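Local coordinates for alpha-1,3-glucanase (Paenibacillus glycanilyticus, PDB 6K0P), which probably hydrolyses the alpha-1,3-linked glucose chains of alpha-1,3-glucan, as a catalytic domain of glycoside hydrolase family 87, at residues 79-89 with 100-111; 486-495 with 514-525. The protein carries 1 engineered substitution. All blocks are in the same frame, centred on the assembly; numbering follows the deposited sequence. Where two conformers were deposited one is given.

Interaction 1: residues 79-89 with 100-111. With GLC (alpha-D-glucopyranose), chain D.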
loop_
_atom_site.group_PDB
_atom_site.type_symbol
_atom_site.label_atom_id
_atom_site.label_comp_id
_atom_site.label_asym_id
_atom_site.label_seq_id
_atom_site.Cartn_x
_atom_site.Cartn_y
_atom_site.Cartn_z
ATOM N N ASN A 79 -6.119 -2.725 14.652
ATOM C CA ASN A 79 -5.996 -2.481 16.077
ATOM C C ASN A 79 -4.532 -2.535 16.477
ATOM O O ASN A 79 -3.679 -3.032 15.738
ATOM C CB ASN A 79 -6.789 -3.532 16.868
ATOM C CG ASN A 79 -6.151 -4.908 16.797
ATOM O OD1 ASN A 79 -5.290 -5.243 17.618
ATOM N ND2 ASN A 79 -6.552 -5.704 15.797
ATOM N N ALA A 80 -4.247 -2.017 17.669
ATOM C CA ALA A 80 -2.929 -2.180 18.270
ATOM C C ALA A 80 -3.100 -2.730 19.675
ATOM O O ALA A 80 -3.925 -2.226 20.449
ATOM C CB ALA A 80 -2.148 -0.856 18.309
ATOM N N VAL A 81 -2.330 -3.771 19.994
ATOM C CA VAL A 81 -2.283 -4.342 21.338
ATOM C C VAL A 81 -0.834 -4.335 21.803
ATOM O O VAL A 81 0.068 -3.959 21.047
ATOM C CB VAL A 81 -2.896 -5.757 21.386
ATOM C CG1 VAL A 81 -4.373 -5.689 21.024
ATOM C CG2 VAL A 81 -2.158 -6.727 20.457
ATOM N N ALA A 82 -0.612 -4.742 23.051
ATOM C CA ALA A 82 0.731 -4.734 23.614
ATOM C C ALA A 82 1.657 -5.663 22.840
ATOM O O ALA A 82 1.234 -6.668 22.268
ATOM C CB ALA A 82 0.673 -5.200 25.068
ATOM N N GLU A 83 2.942 -5.320 22.839
ATOM C CA GLU A 83 3.948 -6.210 22.271
ATOM C C GLU A 83 3.890 -7.588 22.929
ATOM O O GLU A 83 3.572 -7.719 24.115
ATOM C CB GLU A 83 5.338 -5.583 22.460
ATOM C CG GLU A 83 6.542 -6.500 22.198
ATOM C CD GLU A 83 6.690 -6.938 20.740
ATOM O OE1 GLU A 83 5.758 -7.583 20.199
ATOM O OE2 GLU A 83 7.760 -6.653 20.140
ATOM N N ASN A 84 4.157 -8.619 22.124
ATOM C CA ASN A 84 4.244 -10.006 22.590
ATOM C C ASN A 84 2.972 -10.454 23.306
ATOM O O ASN A 84 3.009 -11.068 24.375
ATOM C CB ASN A 84 5.487 -10.245 23.448
ATOM C CG ASN A 84 5.809 -11.719 23.604
ATOM O OD1 ASN A 84 5.579 -12.517 22.692
ATOM N ND2 ASN A 84 6.340 -12.087 24.762
ATOM N N THR A 85 1.824 -10.151 22.707
ATOM C CA THR A 85 0.561 -10.554 23.309
ATOM C C THR A 85 -0.401 -11.064 22.251
ATOM O O THR A 85 -0.348 -10.672 21.078
ATOM C CB THR A 85 -0.149 -9.446 24.108
ATOM O OG1 THR A 85 -0.674 -8.471 23.213
ATOM C CG2 THR A 85 0.786 -8.771 25.087
ATOM N N THR A 86 -1.275 -11.951 22.699
ATOM C CA THR A 86 -2.438 -12.385 21.942
ATOM C C THR A 86 -3.629 -12.370 22.885
ATOM O O THR A 86 -3.486 -12.438 24.111
ATOM C CB THR A 86 -2.279 -13.806 21.387
ATOM O OG1 THR A 86 -2.248 -14.736 22.482
ATOM C CG2 THR A 86 -1.007 -13.933 20.559
ATOM N N GLY A 87 -4.816 -12.249 22.312
ATOM C CA GLY A 87 -6.004 -12.251 23.132
ATOM C C GLY A 87 -7.222 -11.979 22.290
ATOM O O GLY A 87 -7.228 -12.242 21.083
ATOM N N THR A 88 -8.266 -11.462 22.943
ATOM C CA THR A 88 -9.541 -11.227 22.282
ATOM C C THR A 88 -10.036 -9.809 22.539
ATOM O O THR A 88 -9.620 -9.127 23.480
ATOM C CB THR A 88 -10.621 -12.217 22.743
ATOM O OG1 THR A 88 -10.710 -12.203 24.178
ATOM C CG2 THR A 88 -10.293 -13.634 22.264
ATOM N N VAL A 89 -10.933 -9.371 21.661
ATOM C CA VAL A 89 -11.827 -8.255 21.931
ATOM C C VAL A 89 -13.186 -8.660 21.378
ATOM O O VAL A 89 -13.278 -9.458 20.441
ATOM C CB VAL A 89 -11.302 -6.915 21.354
ATOM C CG1 VAL A 89 -11.392 -6.897 19.829
ATOM C CG2 VAL A 89 -12.054 -5.728 21.965
ATOM N N LYS A 100 -15.769 -12.998 19.238
ATOM C CA LYS A 100 -14.509 -12.433 19.692
ATOM C C LYS A 100 -13.526 -12.429 18.537
ATOM O O LYS A 100 -13.376 -13.435 17.840
ATOM C CB LYS A 100 -13.951 -13.223 20.879
ATOM C CG LYS A 100 -14.779 -12.988 22.154
ATOM C CD LYS A 100 -14.140 -13.524 23.407
ATOM C CE LYS A 100 -15.071 -13.323 24.589
ATOM N NZ LYS A 100 -15.033 -11.927 25.132
ATOM N N PHE A 101 -12.886 -11.285 18.314
ATOM C CA PHE A 101 -11.759 -11.227 17.397
ATOM C C PHE A 101 -10.531 -11.802 18.088
ATOM O O PHE A 101 -10.322 -11.592 19.287
ATOM C CB PHE A 101 -11.422 -9.776 17.064
ATOM C CG PHE A 101 -12.382 -9.110 16.120
ATOM C CD1 PHE A 101 -12.209 -9.196 14.740
ATOM C CD2 PHE A 101 -13.439 -8.370 16.614
ATOM C CE1 PHE A 101 -13.095 -8.562 13.876
ATOM C CE2 PHE A 101 -14.325 -7.728 15.757
ATOM C CZ PHE A 101 -14.143 -7.820 14.387
ATOM N N ASN A 102 -9.694 -12.488 17.312
ATOM C CA ASN A 102 -8.375 -12.919 17.763
ATOM C C ASN A 102 -7.401 -11.799 17.407
ATOM O O ASN A 102 -7.054 -11.616 16.234
ATOM C CB ASN A 102 -8.009 -14.233 17.069
ATOM C CG ASN A 102 -6.625 -14.755 17.450
ATOM O OD1 ASN A 102 -5.667 -13.995 17.587
ATOM N ND2 ASN A 102 -6.513 -16.063 17.589
ATOM N N VAL A 103 -6.982 -11.036 18.414
ATOM C CA VAL A 103 -6.077 -9.908 18.227
ATOM C C VAL A 103 -4.686 -10.313 18.685
ATOM O O VAL A 103 -4.517 -11.102 19.622
ATOM C CB VAL A 103 -6.566 -8.630 18.942
ATOM C CG1 VAL A 103 -7.878 -8.162 18.330
ATOM C CG2 VAL A 103 -6.732 -8.868 20.436
ATOM N N SER A 104 -3.675 -9.761 18.020
ATOM C CA SER A 104 -2.308 -10.202 18.252
ATOM C C SER A 104 -1.327 -9.165 17.740
ATOM O O SER A 104 -1.587 -8.486 16.748
ATOM C CB SER A 104 -2.038 -11.512 17.511
ATOM O OG SER A 104 -0.705 -11.939 17.708
ATOM N N SER A 105 -0.173 -9.092 18.403
ATOM C CA SER A 105 0.942 -8.297 17.905
ATOM C C SER A 105 2.036 -9.158 17.275
ATOM O O SER A 105 3.172 -8.691 17.133
ATOM C CB SER A 105 1.518 -7.415 19.013
ATOM O OG SER A 105 1.813 -8.195 20.160
ATOM N N LYS A 106 1.714 -10.402 16.894
ATOM C CA LYS A 106 2.717 -11.281 16.287
ATOM C C LYS A 106 3.429 -10.620 15.105
ATOM O O LYS A 106 4.652 -10.748 14.952
ATOM C CB LYS A 106 2.056 -12.587 15.850
ATOM C CG LYS A 106 2.986 -13.477 15.029
ATOM C CD LYS A 106 2.298 -14.759 14.604
ATOM C CE LYS A 106 3.274 -15.654 13.834
ATOM N NZ LYS A 106 2.691 -16.994 13.566
ATOM N N PHE A 107 2.686 -9.898 14.267
ATOM C CA PHE A 107 3.219 -9.331 13.032
ATOM C C PHE A 107 3.539 -7.846 13.123
ATOM O O PHE A 107 4.069 -7.284 12.157
ATOM C CB PHE A 107 2.255 -9.608 11.869
ATOM C CG PHE A 107 2.141 -11.068 11.535
ATOM C CD1 PHE A 107 3.146 -11.694 10.826
ATOM C CD2 PHE A 107 1.047 -11.818 11.962
ATOM C CE1 PHE A 107 3.072 -13.045 10.521
ATOM C CE2 PHE A 107 0.957 -13.176 11.663
ATOM C CZ PHE A 107 1.974 -13.790 10.940
ATOM N N SER A 108 3.231 -7.201 14.245
ATOM C CA SER A 108 3.502 -5.786 14.437
ATOM C C SER A 108 4.734 -5.600 15.327
ATOM O O SER A 108 5.351 -6.565 15.793
ATOM C CB SER A 108 2.267 -5.097 15.021
ATOM O OG SER A 108 1.786 -5.819 16.150
ATOM N N TYR A 109 5.087 -4.330 15.558
ATOM C CA TYR A 109 6.224 -3.908 16.375
ATOM C C TYR A 109 7.557 -4.192 15.691
ATOM O O TYR A 109 8.154 -5.259 15.878
ATOM C CB TYR A 109 6.161 -4.483 17.800
ATOM C CG TYR A 109 5.049 -3.876 18.631
ATOM C CD1 TYR A 109 3.729 -4.287 18.470
ATOM C CD2 TYR A 109 5.318 -2.889 19.571
ATOM C CE1 TYR A 109 2.711 -3.728 19.211
ATOM C CE2 TYR A 109 4.304 -2.327 20.318
ATOM C CZ TYR A 109 3.007 -2.756 20.139
ATOM O OH TYR A 109 1.990 -2.205 20.880
ATOM N N LEU A 110 8.018 -3.235 14.889
ATOM C CA LEU A 110 9.308 -3.300 14.216
ATOM C C LEU A 110 10.153 -2.157 14.764
ATOM O O LEU A 110 9.655 -1.042 14.938
ATOM C CB LEU A 110 9.125 -3.174 12.689
ATOM C CG LEU A 110 8.660 -4.411 11.900
ATOM C CD1 LEU A 110 9.713 -5.513 11.966
ATOM C CD2 LEU A 110 7.298 -4.949 12.359
ATOM N N TYR A 111 11.427 -2.431 15.049
ATOM C CA TYR A 111 12.226 -1.556 15.902
ATOM C C TYR A 111 13.284 -0.793 15.115
ATOM O O TYR A 111 13.898 -1.328 14.185
ATOM C CB TYR A 111 12.852 -2.352 17.057
ATOM C CG TYR A 111 11.794 -2.870 18.002
ATOM C CD1 TYR A 111 11.161 -4.075 17.757
ATOM C CD2 TYR A 111 11.398 -2.133 19.115
ATOM C CE1 TYR A 111 10.167 -4.545 18.589
ATOM C CE2 TYR A 111 10.401 -2.602 19.964
ATOM C CZ TYR A 111 9.791 -3.810 19.687
ATOM O OH TYR A 111 8.798 -4.303 20.506
HETATM C C1 GLC D . -4.394 -16.358 14.355
HETATM C C2 GLC D . -3.510 -15.181 14.752
HETATM C C3 GLC D . -2.275 -15.060 13.869
HETATM C C4 GLC D . -1.559 -16.396 13.906
HETATM C C5 GLC D . -2.523 -17.520 13.560
HETATM C C6 GLC D . -1.763 -18.841 13.592
HETATM O O2 GLC D . -4.277 -13.996 14.796
HETATM O O3 GLC D . -1.438 -14.117 14.459
HETATM O O4 GLC D . -0.490 -16.458 12.974
HETATM O O5 GLC D . -3.638 -17.530 14.441
HETATM O O6 GLC D . -1.379 -19.152 14.921
HETATM O O HOH W 1 -2.823 -5.967 16.451
HETATM O O HOH W 2 -4.682 -8.113 15.607
HETATM O O HOH W 3 -0.503 -4.613 17.360
HETATM O O HOH W 4 5.868 -8.397 17.941
#
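With CG swung anti to the backbone N (chi1 167°) and the chain bent at chi2, Glu-83 makes a CH-pi contact, its CB 4.0 Å from the centroid of the Tyr-109 ring, over one face, and carries its carboxylate on to Tyr-111. There Tyr-111 OH donates to Glu-83 OE2 at 2.6 Å, on the anti side and 35° out of the carboxylate plane. Ser-105 holds OG between its backbone N and carbonyl carbon (chi1 52°), where it donates to Ala-82 O at 2.7 Å and accepts the N-H of Thr-85; a serine is short enough to do both. Tyr-109, whose ring lies under Glu-83, is long enough to bring OH within 2.6 Å of Val-81 O, to which it donates, and Tyr-45 OH is a second partner. These bonds fasten the loop leading into an antiparallel beta hairpin, in which Gly-87 and Val-103 form a hydrogen-bonded pair. Beta-branched Val-103 suits the buried face, its CG1 4.0 Å from Val-89 CG1, with Ile-165 packed against both. Asn-102 points to the other face, its OD1 weakly accepting from O2 of the bound glucose, while extended Lys-106 reaches O4 with NZ at 3.3 Å and donates to Gln-248 O.

Interaction 2: residues 486-495 with 514-525; sequences NPVYFGLMFQ and INNPSRYGIKLV
Phe-490 and Tyr-520 stand side by side on successive coils of a right-handed parallel beta-helix, the fold expected of the pectate lyase-like clan, and the segments run parallel from Leu-492 to Phe-494. Backbone bonds form the ladder: Lys-523 N to Leu-492 O at 2.8 Å and a nearly straight Val-525 N to Phe-494 O (173° at the hydrogen). At the preceding turn Tyr-489 O takes two donors, Arg-519 N and Tyr-520 N. Gly-491 suits the corner, since a CB would collide with Ile-514 CG2 and Gly-521 O.

The aromatic rings of Phe-490 and Tyr-520 lie nearly parallel (5°) but stepped, meeting rim to rim, with Phe-490 CE1 3.5 Å from Tyr-520 CD2. Extended Lys-523 lays CD over one face of Phe-490, 3.9 Å from the centroid, and carries NZ on to a salt bridge with Asp-454; Tyr-489 CB lies over the opposite face. Without the Phe-490 ring, as with an alanine here, a gap would probably open between Tyr-489 CB and the Lys-523 methylenes and the Tyr-520 rim would lose its neighbour, leaving the lysine held mainly through NZ.

On the other face Phe-494 CD1 packs 3.8 Å from Leu-524 CD2. Among polar side chains, Gln-495 lines a glycan pocket, its OE1 hydrogen-bonded to Trp-466 NE1 and its NE2 to glucose O6. Small Ser-518 fits the turn, its OG donating to Val-488 O at 2.6 Å.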
loop_
_atom_site.group_PDB
_atom_site.type_symbol
_atom_site.label_atom_id
_atom_site.label_comp_id
_atom_site.label_asym_id
_atom_site.label_seq_id
_atom_site.Cartn_x
_atom_site.Cartn_y
_atom_site.Cartn_z
ATOM N N ASN A 486 -4.816 18.057 3.582
ATOM C CA ASN A 486 -4.051 18.013 4.819
ATOM C C ASN A 486 -2.722 17.268 4.668
ATOM O O ASN A 486 -2.405 16.384 5.471
ATOM C CB ASN A 486 -4.898 17.387 5.922
ATOM C CG ASN A 486 -4.311 17.575 7.311
ATOM O OD1 ASN A 486 -3.467 18.444 7.536
ATOM N ND2 ASN A 486 -4.759 16.750 8.254
ATOM N N PRO A 487 -1.922 17.589 3.648
ATOM C CA PRO A 487 -0.604 16.954 3.552
ATOM C C PRO A 487 0.222 17.338 4.767
ATOM O O PRO A 487 0.037 18.415 5.342
ATOM C CB PRO A 487 -0.012 17.557 2.276
ATOM C CG PRO A 487 -0.626 18.922 2.198
ATOM C CD PRO A 487 -2.037 18.744 2.733
ATOM N N VAL A 488 1.141 16.447 5.154
ATOM C CA VAL A 488 1.946 16.683 6.354
ATOM C C VAL A 488 2.645 18.036 6.281
ATOM O O VAL A 488 2.647 18.805 7.252
ATOM C CB VAL A 488 2.938 15.526 6.581
ATOM C CG1 VAL A 488 3.789 15.780 7.833
ATOM C CG2 VAL A 488 2.178 14.214 6.713
ATOM N N TYR A 489 3.227 18.357 5.120
ATOM C CA TYR A 489 4.024 19.566 4.952
ATOM C C TYR A 489 3.614 20.394 3.740
ATOM O O TYR A 489 3.370 21.601 3.870
ATOM C CB TYR A 489 5.496 19.191 4.801
ATOM C CG TYR A 489 6.117 18.562 6.025
ATOM C CD1 TYR A 489 6.102 19.215 7.251
ATOM C CD2 TYR A 489 6.747 17.323 5.948
ATOM C CE1 TYR A 489 6.689 18.645 8.370
ATOM C CE2 TYR A 489 7.335 16.746 7.056
ATOM C CZ TYR A 489 7.305 17.415 8.264
ATOM O OH TYR A 489 7.892 16.850 9.370
ATOM N N PHE A 490 3.564 19.775 2.556
ATOM C CA PHE A 490 3.417 20.507 1.298
ATOM C C PHE A 490 2.529 19.728 0.342
ATOM O O PHE A 490 2.430 18.507 0.423
ATOM C CB PHE A 490 4.762 20.759 0.565
ATOM C CG PHE A 490 5.960 20.868 1.474
ATOM C CD1 PHE A 490 6.183 22.015 2.226
ATOM C CD2 PHE A 490 6.881 19.832 1.551
ATOM C CE1 PHE A 490 7.292 22.111 3.059
ATOM C CE2 PHE A 490 7.996 19.923 2.381
ATOM C CZ PHE A 490 8.202 21.069 3.133
ATOM N N GLY A 491 1.924 20.441 -0.608
ATOM C CA GLY A 491 1.185 19.785 -1.668
ATOM C C GLY A 491 2.105 19.212 -2.726
ATOM O O GLY A 491 2.151 17.993 -2.936
ATOM N N LEU A 492 2.858 20.081 -3.399
ATOM C CA LEU A 492 3.754 19.688 -4.481
ATOM C C LEU A 492 5.163 20.139 -4.129
ATOM O O LEU A 492 5.364 21.286 -3.719
ATOM C CB LEU A 492 3.318 20.349 -5.796
ATOM C CG LEU A 492 1.850 20.164 -6.171
ATOM C CD1 LEU A 492 1.449 21.037 -7.372
ATOM C CD2 LEU A 492 1.582 18.688 -6.457
ATOM N N MET A 493 6.135 19.245 -4.286
ATOM C CA MET A 493 7.512 19.522 -3.902
ATOM C C MET A 493 8.412 19.181 -5.085
ATOM O O MET A 493 8.507 18.015 -5.483
ATOM C CB MET A 493 7.881 18.698 -2.669
ATOM C CG MET A 493 9.326 18.825 -2.226
ATOM S SD MET A 493 9.525 18.015 -0.626
ATOM C CE MET A 493 11.146 17.267 -0.793
ATOM N N PHE A 494 9.065 20.198 -5.654
ATOM C CA PHE A 494 9.932 20.032 -6.814
ATOM C C PHE A 494 11.385 20.157 -6.372
ATOM O O PHE A 494 11.723 21.054 -5.591
ATOM C CB PHE A 494 9.657 21.128 -7.851
ATOM C CG PHE A 494 8.279 21.077 -8.453
ATOM C CD1 PHE A 494 7.195 21.648 -7.796
ATOM C CD2 PHE A 494 8.068 20.480 -9.692
ATOM C CE1 PHE A 494 5.917 21.612 -8.354
ATOM C CE2 PHE A 494 6.805 20.439 -10.251
ATOM C CZ PHE A 494 5.728 21.010 -9.588
ATOM N N GLN A 495 12.251 19.282 -6.885
ATOM C CA GLN A 495 13.640 19.253 -6.435
ATOM C C GLN A 495 14.540 18.699 -7.531
ATOM O O GLN A 495 14.162 17.750 -8.221
ATOM C CB GLN A 495 13.764 18.368 -5.182
ATOM C CG GLN A 495 15.183 18.219 -4.610
ATOM C CD GLN A 495 15.237 17.249 -3.430
ATOM O OE1 GLN A 495 14.198 16.845 -2.901
ATOM N NE2 GLN A 495 16.445 16.869 -3.022
ATOM N N ILE A 514 -5.006 22.006 -3.209
ATOM C CA ILE A 514 -4.104 21.708 -2.102
ATOM C C ILE A 514 -4.686 22.374 -0.864
ATOM O O ILE A 514 -4.653 23.606 -0.741
ATOM C CB ILE A 514 -2.679 22.203 -2.377
ATOM C CG1 ILE A 514 -2.108 21.517 -3.631
ATOM C CG2 ILE A 514 -1.789 21.950 -1.161
ATOM C CD1 ILE A 514 -0.958 22.281 -4.289
ATOM N N ASN A 515 -5.214 21.572 0.055
ATOM C CA ASN A 515 -6.034 22.076 1.153
ATOM C C ASN A 515 -5.315 21.907 2.481
ATOM O O ASN A 515 -4.922 20.794 2.844
ATOM C CB ASN A 515 -7.371 21.337 1.189
ATOM C CG ASN A 515 -8.151 21.511 -0.089
ATOM O OD1 ASN A 515 -8.328 22.631 -0.575
ATOM N ND2 ASN A 515 -8.603 20.399 -0.664
ATOM N N ASN A 516 -5.142 23.017 3.201
ATOM C CA ASN A 516 -4.559 23.034 4.539
ATOM C C ASN A 516 -3.179 22.385 4.642
ATOM O O ASN A 516 -2.934 21.638 5.597
ATOM C CB ASN A 516 -5.510 22.365 5.539
ATOM C CG ASN A 516 -6.941 22.841 5.394
ATOM O OD1 ASN A 516 -7.213 24.039 5.452
ATOM N ND2 ASN A 516 -7.861 21.907 5.186
ATOM N N PRO A 517 -2.232 22.658 3.741
ATOM C CA PRO A 517 -0.868 22.163 3.977
ATOM C C PRO A 517 -0.245 22.911 5.148
ATOM O O PRO A 517 -0.392 24.128 5.269
ATOM C CB PRO A 517 -0.147 22.488 2.664
ATOM C CG PRO A 517 -0.832 23.723 2.175
ATOM C CD PRO A 517 -2.276 23.607 2.608
ATOM N N SER A 518 0.456 22.182 6.020
ATOM C CA SER A 518 0.946 22.805 7.249
ATOM C C SER A 518 2.000 23.866 6.971
ATOM O O SER A 518 2.127 24.830 7.738
ATOM C CB SER A 518 1.484 21.756 8.221
ATOM O OG SER A 518 2.794 21.341 7.872
ATOM N N ARG A 519 2.753 23.721 5.882
ATOM C CA ARG A 519 3.806 24.668 5.534
ATOM C C ARG A 519 3.451 25.431 4.263
ATOM O O ARG A 519 3.073 26.603 4.337
ATOM C CB ARG A 519 5.169 23.981 5.419
ATOM C CG ARG A 519 5.612 23.214 6.679
ATOM C CD ARG A 519 6.242 24.132 7.720
ATOM N NE ARG A 519 7.525 24.681 7.275
ATOM C CZ ARG A 519 8.268 25.516 7.992
ATOM N NH1 ARG A 519 7.863 25.898 9.196
ATOM N NH2 ARG A 519 9.414 25.974 7.504
ATOM N N TYR A 520 3.552 24.799 3.092
ATOM C CA TYR A 520 3.357 25.492 1.823
ATOM C C TYR A 520 2.511 24.642 0.888
ATOM O O TYR A 520 2.551 23.410 0.937
ATOM C CB TYR A 520 4.692 25.763 1.103
ATOM C CG TYR A 520 5.797 26.299 1.989
ATOM C CD1 TYR A 520 5.716 27.575 2.540
ATOM C CD2 TYR A 520 6.926 25.540 2.261
ATOM C CE1 TYR A 520 6.721 28.065 3.353
ATOM C CE2 TYR A 520 7.941 26.023 3.064
ATOM C CZ TYR A 520 7.829 27.286 3.612
ATOM O OH TYR A 520 8.837 27.772 4.415
ATOM N N GLY A 521 1.764 25.310 0.012
ATOM C CA GLY A 521 1.111 24.586 -1.066
ATOM C C GLY A 521 2.116 23.953 -2.007
ATOM O O GLY A 521 2.021 22.768 -2.333
ATOM N N ILE A 522 3.096 24.739 -2.447
ATOM C CA ILE A 522 4.135 24.299 -3.371
ATOM C C ILE A 522 5.481 24.676 -2.774
ATOM O O ILE A 522 5.658 25.808 -2.310
ATOM C CB ILE A 522 3.954 24.964 -4.751
ATOM C CG1 ILE A 522 2.602 24.566 -5.351
ATOM C CG2 ILE A 522 5.126 24.614 -5.688
ATOM C CD1 ILE A 522 2.162 25.431 -6.501
ATOM N N LYS A 523 6.420 23.732 -2.762
ATOM C CA LYS A 523 7.790 24.017 -2.353
ATOM C C LYS A 523 8.731 23.704 -3.506
ATOM O O LYS A 523 8.734 22.580 -4.029
ATOM C CB LYS A 523 8.206 23.223 -1.115
ATOM C CG LYS A 523 9.667 23.495 -0.739
ATOM C CD LYS A 523 10.020 22.952 0.638
ATOM C CE LYS A 523 11.505 23.143 0.943
ATOM N NZ LYS A 523 11.885 22.603 2.293
ATOM N N LEU A 524 9.507 24.704 -3.916
ATOM C CA LEU A 524 10.671 24.488 -4.763
ATOM C C LEU A 524 11.859 24.344 -3.818
ATOM O O LEU A 524 12.229 25.299 -3.129
ATOM C CB LEU A 524 10.845 25.658 -5.734
ATOM C CG LEU A 524 9.603 26.115 -6.511
ATOM C CD1 LEU A 524 9.957 27.267 -7.476
ATOM C CD2 LEU A 524 8.943 24.975 -7.289
ATOM N N VAL A 525 12.419 23.140 -3.737
ATOM C CA VAL A 525 13.486 22.882 -2.776
ATOM C C VAL A 525 14.721 23.675 -3.187
ATOM O O VAL A 525 15.221 23.535 -4.308
ATOM C CB VAL A 525 13.779 21.379 -2.669
ATOM C CG1 VAL A 525 14.910 21.113 -1.658
ATOM C CG2 VAL A 525 12.501 20.623 -2.284
#

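In the fold
From the N terminus, the chain first meets interaction 1, whose segments are only 11 residues apart at their closest ends; it closes the hairpin of strands 86-93 and 96-104 and ties in the loop before it and the run into strand 110-112. Interaction 2 opens much later, joining 486-495 to 514-525 across an intervening 18 residues that include strand 507-510, so it closes one coil of the beta-helix. The two follow in series, neither nesting nor crossing, and their centres lie about 35 Å apart. One belongs to the N-terminal beta-rich region, the other to the beta-helix; interaction 1 holds several residues of one glycan pocket, interaction 2 a single residue, Gln-495, of another.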